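Local coordinates for protein endonuclease V (Bacillus subtilis, PDB 3GA2) that probably nicks DNA with the help of magnesium at the second phosphodiester bond 3' to a deoxyinosine, starting the repair of deaminated bases, at residues Ile99-Ala102 against Ala103-Leu106; Asn118-His122 against Tyr123-Gly127; Tyr195-Leu198 against Asp199-Tyr202. The protein carries 1 engineered substitution. One frame throughout, in Å; residues are numbered along the deposited sequence.

Contact 1: residues Ile99-Ala102 against Ala103-Leu106; sequences IIEA and AKKL
Ala-103 and Ile-99 are joined by an i to i+4 bond in the last turns of helix 96-105, a helix packed on the central sheet of an RNase H-like fold. The evidence is a nearly straight link, Ala-103 N to Ile-99 O at 3.0 Å with 166° at the hydrogen. Lys-104 N follows suit on Ile-100 O at 2.9 Å. One residue later the winding tightens: Lys-105 N reaches Ala-102 O at 2.8 Å, an i to i+3 bond approaching from above the carbonyl plane, while its i+4 bond to Glu-101 O is weak. The tight side is apolar and buried. Ala-102 and Leu-106 lie on strands 55-66 and 72-81, while Ile-99, Ile-100 and Ala-103 face helix 128-136.

The other side is looser and carries charge. Lys-105 runs extended beyond CG and gives its NZ to His-77 O. Lys-104 lays its aliphatic part beside Ile-100, CD to CG2 at 3.7 Å, and then bends at chi3 (80°), which turns its amine toward Glu-101. The resulting salt bridge is long, and a water bridges the same two groups, donating to Glu-101 OE2 and accepting from Lys-104 NZ at 3.0 Å.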
loop_
_atom_site.group_PDB
_atom_site.type_symbol
_atom_site.label_atom_id
_atom_site.label_comp_id
_atom_site.label_asym_id
_atom_site.label_seq_id
_atom_site.Cartn_x
_atom_site.Cartn_y
_atom_site.Cartn_z
ATOM N N ILE A 99 -0.300 -0.215 -11.106
ATOM C CA ILE A 99 -0.848 0.742 -10.149
ATOM C C ILE A 99 -1.073 2.094 -10.814
ATOM O O ILE A 99 -2.130 2.714 -10.657
ATOM C CB ILE A 99 0.092 0.928 -8.943
ATOM C CG1 ILE A 99 0.291 -0.422 -8.244
ATOM C CG2 ILE A 99 -0.497 1.962 -7.972
ATOM C CD1 ILE A 99 1.288 -0.395 -7.088
ATOM N N ILE A 100 -0.079 2.539 -11.570
ATOM C CA ILE A 100 -0.158 3.813 -12.263
ATOM C C ILE A 100 -1.273 3.783 -13.299
ATOM O O ILE A 100 -2.036 4.736 -13.423
ATOM C CB ILE A 100 1.169 4.134 -12.968
ATOM C CG1 ILE A 100 2.318 4.045 -11.966
ATOM C CG2 ILE A 100 1.103 5.521 -13.591
ATOM C CD1 ILE A 100 2.112 4.891 -10.733
ATOM N N GLU A 101 -1.357 2.684 -14.041
ATOM C CA GLU A 101 -2.387 2.531 -15.062
ATOM C C GLU A 101 -3.781 2.693 -14.476
ATOM O O GLU A 101 -4.625 3.395 -15.039
ATOM C CB GLU A 101 -2.284 1.156 -15.723
ATOM C CG GLU A 101 -1.689 1.190 -17.115
ATOM C CD GLU A 101 -2.396 2.188 -18.008
ATOM O OE1 GLU A 101 -3.643 2.121 -18.109
ATOM O OE2 GLU A 101 -1.708 3.040 -18.609
ATOM N N ALA A 102 -4.014 2.028 -13.348
ATOM C CA ALA A 102 -5.302 2.081 -12.671
ATOM C C ALA A 102 -5.579 3.496 -12.178
ATOM O O ALA A 102 -6.658 4.039 -12.404
ATOM C CB ALA A 102 -5.315 1.096 -11.494
ATOM N N ALA A 103 -4.590 4.095 -11.521
ATOM C CA ALA A 103 -4.734 5.451 -11.000
ATOM C C ALA A 103 -5.097 6.437 -12.111
ATOM O O ALA A 103 -5.854 7.387 -11.888
ATOM C CB ALA A 103 -3.442 5.885 -10.314
ATOM N N LYS A 104 -4.557 6.207 -13.305
ATOM C CA LYS A 104 -4.828 7.073 -14.451
ATOM C C LYS A 104 -6.280 6.984 -14.913
ATOM O O LYS A 104 -6.790 7.881 -15.588
ATOM C CB LYS A 104 -3.866 6.730 -15.597
ATOM C CG LYS A 104 -2.416 7.017 -15.221
ATOM C CD LYS A 104 -1.409 6.334 -16.124
ATOM C CE LYS A 104 -1.210 7.069 -17.425
ATOM N NZ LYS A 104 -0.154 6.386 -18.225
ATOM N N LYS A 105 -6.957 5.910 -14.528
ATOM C CA LYS A 105 -8.349 5.734 -14.911
ATOM C C LYS A 105 -9.302 6.445 -13.953
ATOM O O LYS A 105 -10.474 6.634 -14.268
ATOM C CB LYS A 105 -8.683 4.243 -14.968
ATOM C CG LYS A 105 -7.871 3.459 -15.993
ATOM C CD LYS A 105 -8.250 1.990 -15.964
ATOM C CE LYS A 105 -7.567 1.207 -17.070
ATOM N NZ LYS A 105 -8.118 -0.178 -17.152
ATOM N N LEU A 106 -8.794 6.843 -12.789
ATOM C CA LEU A 106 -9.605 7.524 -11.782
ATOM C C LEU A 106 -10.198 8.869 -12.206
ATOM O O LEU A 106 -9.485 9.752 -12.688
ATOM C CB LEU A 106 -8.780 7.748 -10.511
ATOM C CG LEU A 106 -8.352 6.513 -9.713
ATOM C CD1 LEU A 106 -7.454 6.935 -8.559
ATOM C CD2 LEU A 106 -9.588 5.789 -9.189
HETATM O O HOH W 1 0.400 3.572 -17.333
#

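Contact 2: residues Asn118-His122 against Tyr123-Gly127; sequences NGYLH and YNHMG
Tyr-120 and His-125 lie face to face in an offset stack, with ring centroids 3.6 Å apart and planes only 1° from parallel. Tyr-120 CZ sits over the imidazole, and the CB of His-125 also touches the phenol, 3.5 Å from Tyr-120 CE1. Different first torsions bring the rings together: CG of Tyr-120 lies anti to its own nitrogen, whereas that of His-125 lies anti to its carbonyl carbon.

A second ring pair forms at the bend of the loop. Tyr-123 turns an edge toward the face of His-122, centroids 5.5 Å apart and planes at 67°. The opposite face of His-122 is covered by backbone, with Met-126 C above its rim and Gly-127 N 3.5 Å from His-122 CG, so the imidazole is held between Tyr-123 on one face and the main chain of Met-126 and Gly-127 on the other.

Two backbone bonds hold these groups in place. His-125 N donates to His-122 O at 2.8 Å, nearly straight at 168° although the donor stands above the carbonyl plane. Gly-127 N reaches Gly-119 O at 3.0 Å and draws the two ends of the loop together. Farther out, Ser-191 OG bonds Gly-119 N, Lys-25 NZ bonds Asn-124 OD1, and the ring of Tyr-175 meets His-125. The whole is a compact connection from strand 113-116, which ends at the predicted magnesium ligand Asp-116, to helix 128-136, with Gly-127 as N-cap: a strand-loop-helix link of the RNase H-like fold.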
loop_
_atom_site.group_PDB
_atom_site.type_symbol
_atom_site.label_atom_id
_atom_site.label_comp_id
_atom_site.label_asym_id
_atom_site.label_seq_id
_atom_site.Cartn_x
_atom_site.Cartn_y
_atom_site.Cartn_z
ATOM N N ASN A 118 3.573 -2.804 2.394
ATOM C CA ASN A 118 4.397 -1.917 3.206
ATOM C C ASN A 118 4.768 -0.595 2.555
ATOM O O ASN A 118 4.721 -0.437 1.333
ATOM C CB ASN A 118 5.702 -2.603 3.622
ATOM C CG ASN A 118 5.486 -3.720 4.617
ATOM O OD1 ASN A 118 4.971 -3.500 5.713
ATOM N ND2 ASN A 118 5.890 -4.931 4.243
ATOM N N GLY A 119 5.161 0.350 3.404
ATOM C CA GLY A 119 5.592 1.658 2.947
ATOM C C GLY A 119 6.978 1.874 3.525
ATOM O O GLY A 119 7.945 1.255 3.086
ATOM N N TYR A 120 7.066 2.732 4.536
ATOM C CA TYR A 120 8.329 3.052 5.194
ATOM C C TYR A 120 8.915 1.828 5.920
ATOM O O TYR A 120 10.125 1.726 6.109
ATOM C CB TYR A 120 8.103 4.194 6.184
ATOM C CG TYR A 120 9.352 4.942 6.590
ATOM C CD1 TYR A 120 10.062 5.706 5.659
ATOM C CD2 TYR A 120 9.823 4.892 7.899
ATOM C CE1 TYR A 120 11.212 6.402 6.021
ATOM C CE2 TYR A 120 10.979 5.584 8.276
ATOM C CZ TYR A 120 11.666 6.335 7.330
ATOM O OH TYR A 120 12.810 7.012 7.684
ATOM N N LEU A 121 8.054 0.906 6.333
ATOM C CA LEU A 121 8.506 -0.307 7.010
ATOM C C LEU A 121 9.041 -1.237 5.935
ATOM O O LEU A 121 8.357 -2.157 5.476
ATOM C CB LEU A 121 7.339 -0.957 7.742
ATOM C CG LEU A 121 7.533 -2.287 8.473
ATOM C CD1 LEU A 121 8.525 -2.173 9.635
ATOM C CD2 LEU A 121 6.170 -2.703 8.978
ATOM N N HIS A 122 10.277 -0.977 5.531
ATOM C CA HIS A 122 10.914 -1.755 4.481
ATOM C C HIS A 122 12.424 -1.617 4.610
ATOM O O HIS A 122 12.913 -0.591 5.086
ATOM C CB HIS A 122 10.431 -1.235 3.121
ATOM C CG HIS A 122 11.142 -1.835 1.953
ATOM N ND1 HIS A 122 12.311 -1.312 1.448
ATOM C CD2 HIS A 122 10.862 -2.930 1.207
ATOM C CE1 HIS A 122 12.723 -2.060 0.439
ATOM N NE2 HIS A 122 11.863 -3.047 0.273
ATOM N N TYR A 123 13.146 -2.655 4.187
ATOM C CA TYR A 123 14.608 -2.702 4.247
ATOM C C TYR A 123 15.254 -1.369 3.905
ATOM O O TYR A 123 16.231 -0.963 4.524
ATOM C CB TYR A 123 15.165 -3.755 3.275
ATOM C CG TYR A 123 14.640 -5.161 3.468
ATOM C CD1 TYR A 123 13.893 -5.790 2.469
ATOM C CD2 TYR A 123 14.894 -5.868 4.646
ATOM C CE1 TYR A 123 13.409 -7.090 2.641
ATOM C CE2 TYR A 123 14.412 -7.167 4.826
ATOM C CZ TYR A 123 13.672 -7.770 3.823
ATOM O OH TYR A 123 13.180 -9.044 4.009
ATOM N N ASN A 124 14.716 -0.690 2.903
ATOM C CA ASN A 124 15.291 0.583 2.510
ATOM C C ASN A 124 14.240 1.685 2.497
ATOM O O ASN A 124 14.325 2.628 1.710
ATOM C CB ASN A 124 15.951 0.436 1.138
ATOM C CG ASN A 124 17.216 1.253 1.014
ATOM O OD1 ASN A 124 18.036 1.284 1.931
ATOM N ND2 ASN A 124 17.392 1.909 -0.127
ATOM N N HIS A 125 13.257 1.556 3.386
ATOM C CA HIS A 125 12.165 2.525 3.500
ATOM C C HIS A 125 11.547 2.771 2.131
ATOM O O HIS A 125 11.006 3.840 1.871
ATOM C CB HIS A 125 12.694 3.846 4.076
ATOM C CG HIS A 125 13.126 3.751 5.509
ATOM N ND1 HIS A 125 14.243 4.394 5.997
ATOM C CD2 HIS A 125 12.580 3.099 6.565
ATOM C CE1 HIS A 125 14.371 4.140 7.287
ATOM N NE2 HIS A 125 13.374 3.357 7.656
HETATM N N MSE A 126 11.609 1.777 1.254
HETATM C CA MSE A 126 11.069 1.975 -0.078
HETATM C C MSE A 126 10.028 0.941 -0.503
HETATM O O MSE A 126 10.061 0.442 -1.628
HETATM C CB MSE A 126 12.225 2.027 -1.076
HETATM C CG MSE A 126 11.971 2.903 -2.291
HETATM SE SE MSE A 126 11.424 4.725 -1.859
HETATM C CE MSE A 126 10.512 5.080 -3.511
ATOM N N GLY A 127 9.116 0.615 0.412
ATOM C CA GLY A 127 8.052 -0.323 0.101
ATOM C C GLY A 127 7.106 0.315 -0.911
ATOM O O GLY A 127 7.123 1.534 -1.106
#

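Contact 3: residues Tyr195-Leu198 against Asp199-Tyr202; sequences YIDL and DSSY
Asp-197 is the N-cap of helix 198-207, and its carboxylate takes up Ser-200 N, three residues on, at the helix start. Asp-197 OD1 receives two bonds. Ser-200 N lies 2.6 Å from Asp-197 OD1 and meets it nearly along the C-O axis. Ser-200 OG, also 2.6 Å from Asp-197 OD1, comes from the syn side and 29° out of the carboxylate plane. The first torsion of Asp-197 (chi1 60°) sets CG between its own nitrogen and carbonyl carbon, folding the carboxylate back over the first turn. The other oxygen, OD2, is bonded to Thr-33 OG1, and Ser-200 OG has a further partner in Ile-34 N, so both ends of this cap are tied to the loop at Thr-33 and Ile-34.

The main-chain carbonyl of Asp-197 also serves two donors. Ser-201 N comes at 3.0 Å, tilted 16° from the carbonyl plane, while the hydroxyl of the same residue approaches from well above that plane. Next along, Tyr-202 N closes the following turn on Leu-198 O at 2.8 Å, and its phenol OH bonds Gly-163 O. Beside the cap the extended Ile-196 adds van der Waals packing, placing CG1 3.6 Å from Ser-200 CB and CG2 3.6 Å from the hydroxyl oxygen Ser-201 OG.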
loop_
_atom_site.group_PDB
_atom_site.type_symbol
_atom_site.label_atom_id
_atom_site.label_comp_id
_atom_site.label_asym_id
_atom_site.label_seq_id
_atom_site.Cartn_x
_atom_site.Cartn_y
_atom_site.Cartn_z
ATOM N N TYR A 195 4.562 11.564 2.518
ATOM C CA TYR A 195 3.768 12.782 2.648
ATOM C C TYR A 195 2.751 12.752 3.790
ATOM O O TYR A 195 1.682 13.360 3.699
ATOM C CB TYR A 195 3.043 13.068 1.327
ATOM C CG TYR A 195 3.941 13.028 0.112
ATOM C CD1 TYR A 195 5.128 13.744 0.077
ATOM C CD2 TYR A 195 3.588 12.292 -1.013
ATOM C CE1 TYR A 195 5.947 13.729 -1.053
ATOM C CE2 TYR A 195 4.394 12.271 -2.145
ATOM C CZ TYR A 195 5.569 12.990 -2.162
ATOM O OH TYR A 195 6.356 12.973 -3.296
ATOM N N ILE A 196 3.087 12.055 4.870
ATOM C CA ILE A 196 2.189 11.945 6.015
ATOM C C ILE A 196 2.957 11.371 7.207
ATOM O O ILE A 196 3.843 10.533 7.026
ATOM C CB ILE A 196 1.004 11.019 5.661
ATOM C CG1 ILE A 196 0.011 10.935 6.815
ATOM C CG2 ILE A 196 1.533 9.619 5.335
ATOM C CD1 ILE A 196 -1.230 10.094 6.473
ATOM N N ASP A 197 2.624 11.823 8.417
ATOM C CA ASP A 197 3.296 11.328 9.615
ATOM C C ASP A 197 2.643 10.054 10.152
ATOM O O ASP A 197 1.546 9.673 9.733
ATOM C CB ASP A 197 3.349 12.403 10.713
ATOM C CG ASP A 197 1.979 12.878 11.154
ATOM O OD1 ASP A 197 1.002 12.118 11.071
ATOM O OD2 ASP A 197 1.883 14.034 11.614
ATOM N N LEU A 198 3.333 9.386 11.071
ATOM C CA LEU A 198 2.829 8.143 11.639
ATOM C C LEU A 198 1.516 8.330 12.389
ATOM O O LEU A 198 0.620 7.493 12.309
ATOM C CB LEU A 198 3.871 7.525 12.573
ATOM C CG LEU A 198 3.505 6.128 13.084
ATOM C CD1 LEU A 198 3.094 5.249 11.904
ATOM C CD2 LEU A 198 4.698 5.509 13.824
ATOM N N ASP A 199 1.410 9.432 13.119
ATOM C CA ASP A 199 0.211 9.719 13.882
ATOM C C ASP A 199 -1.015 9.772 12.986
ATOM O O ASP A 199 -2.047 9.181 13.295
ATOM C CB ASP A 199 0.352 11.053 14.603
ATOM C CG ASP A 199 -0.505 11.127 15.828
ATOM O OD1 ASP A 199 -0.172 10.433 16.812
ATOM O OD2 ASP A 199 -1.509 11.868 15.818
ATOM N N SER A 200 -0.900 10.490 11.873
ATOM C CA SER A 200 -2.016 10.619 10.950
ATOM C C SER A 200 -2.291 9.287 10.269
ATOM O O SER A 200 -3.441 8.930 10.052
ATOM C CB SER A 200 -1.721 11.695 9.903
ATOM O OG SER A 200 -1.439 12.948 10.522
ATOM N N SER A 201 -1.236 8.553 9.923
ATOM C CA SER A 201 -1.413 7.261 9.278
ATOM C C SER A 201 -2.221 6.371 10.202
ATOM O O SER A 201 -3.110 5.640 9.767
ATOM C CB SER A 201 -0.059 6.612 8.994
ATOM O OG SER A 201 0.641 7.328 7.999
ATOM N N TYR A 202 -1.892 6.442 11.485
ATOM C CA TYR A 202 -2.572 5.662 12.508
ATOM C C TYR A 202 -4.026 6.088 12.691
ATOM O O TYR A 202 -4.918 5.244 12.758
ATOM C CB TYR A 202 -1.823 5.786 13.840
ATOM C CG TYR A 202 -2.588 5.240 15.025
ATOM C CD1 TYR A 202 -3.344 6.087 15.837
ATOM C CD2 TYR A 202 -2.571 3.880 15.327
ATOM C CE1 TYR A 202 -4.063 5.598 16.922
ATOM C CE2 TYR A 202 -3.290 3.376 16.413
ATOM C CZ TYR A 202 -4.031 4.240 17.205
ATOM O OH TYR A 202 -4.728 3.753 18.293
#

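How the contacts relate
Along the chain the three contacts come in series: contact 1 near the end of helix 96-105, contact 2 between strand 113-116 and helix 128-136, and contact 3 at the start of helix 198-207 after strand 188-194. None touches another. Contacts 2 and 3 have centres 15 Å apart, whereas contact 1 lies about 22 Å from contact 2, across the centre of the chain, and 24 Å from contact 3. Their shared framework is the mixed sheet and helix 128-136, which meets residues of all three. The side chains of Ile-99 in contact 1 and Asn-118 in contact 2 each lie about 9 Å from that of the predicted magnesium ligand Asp-116; contact 3 lies away from that site.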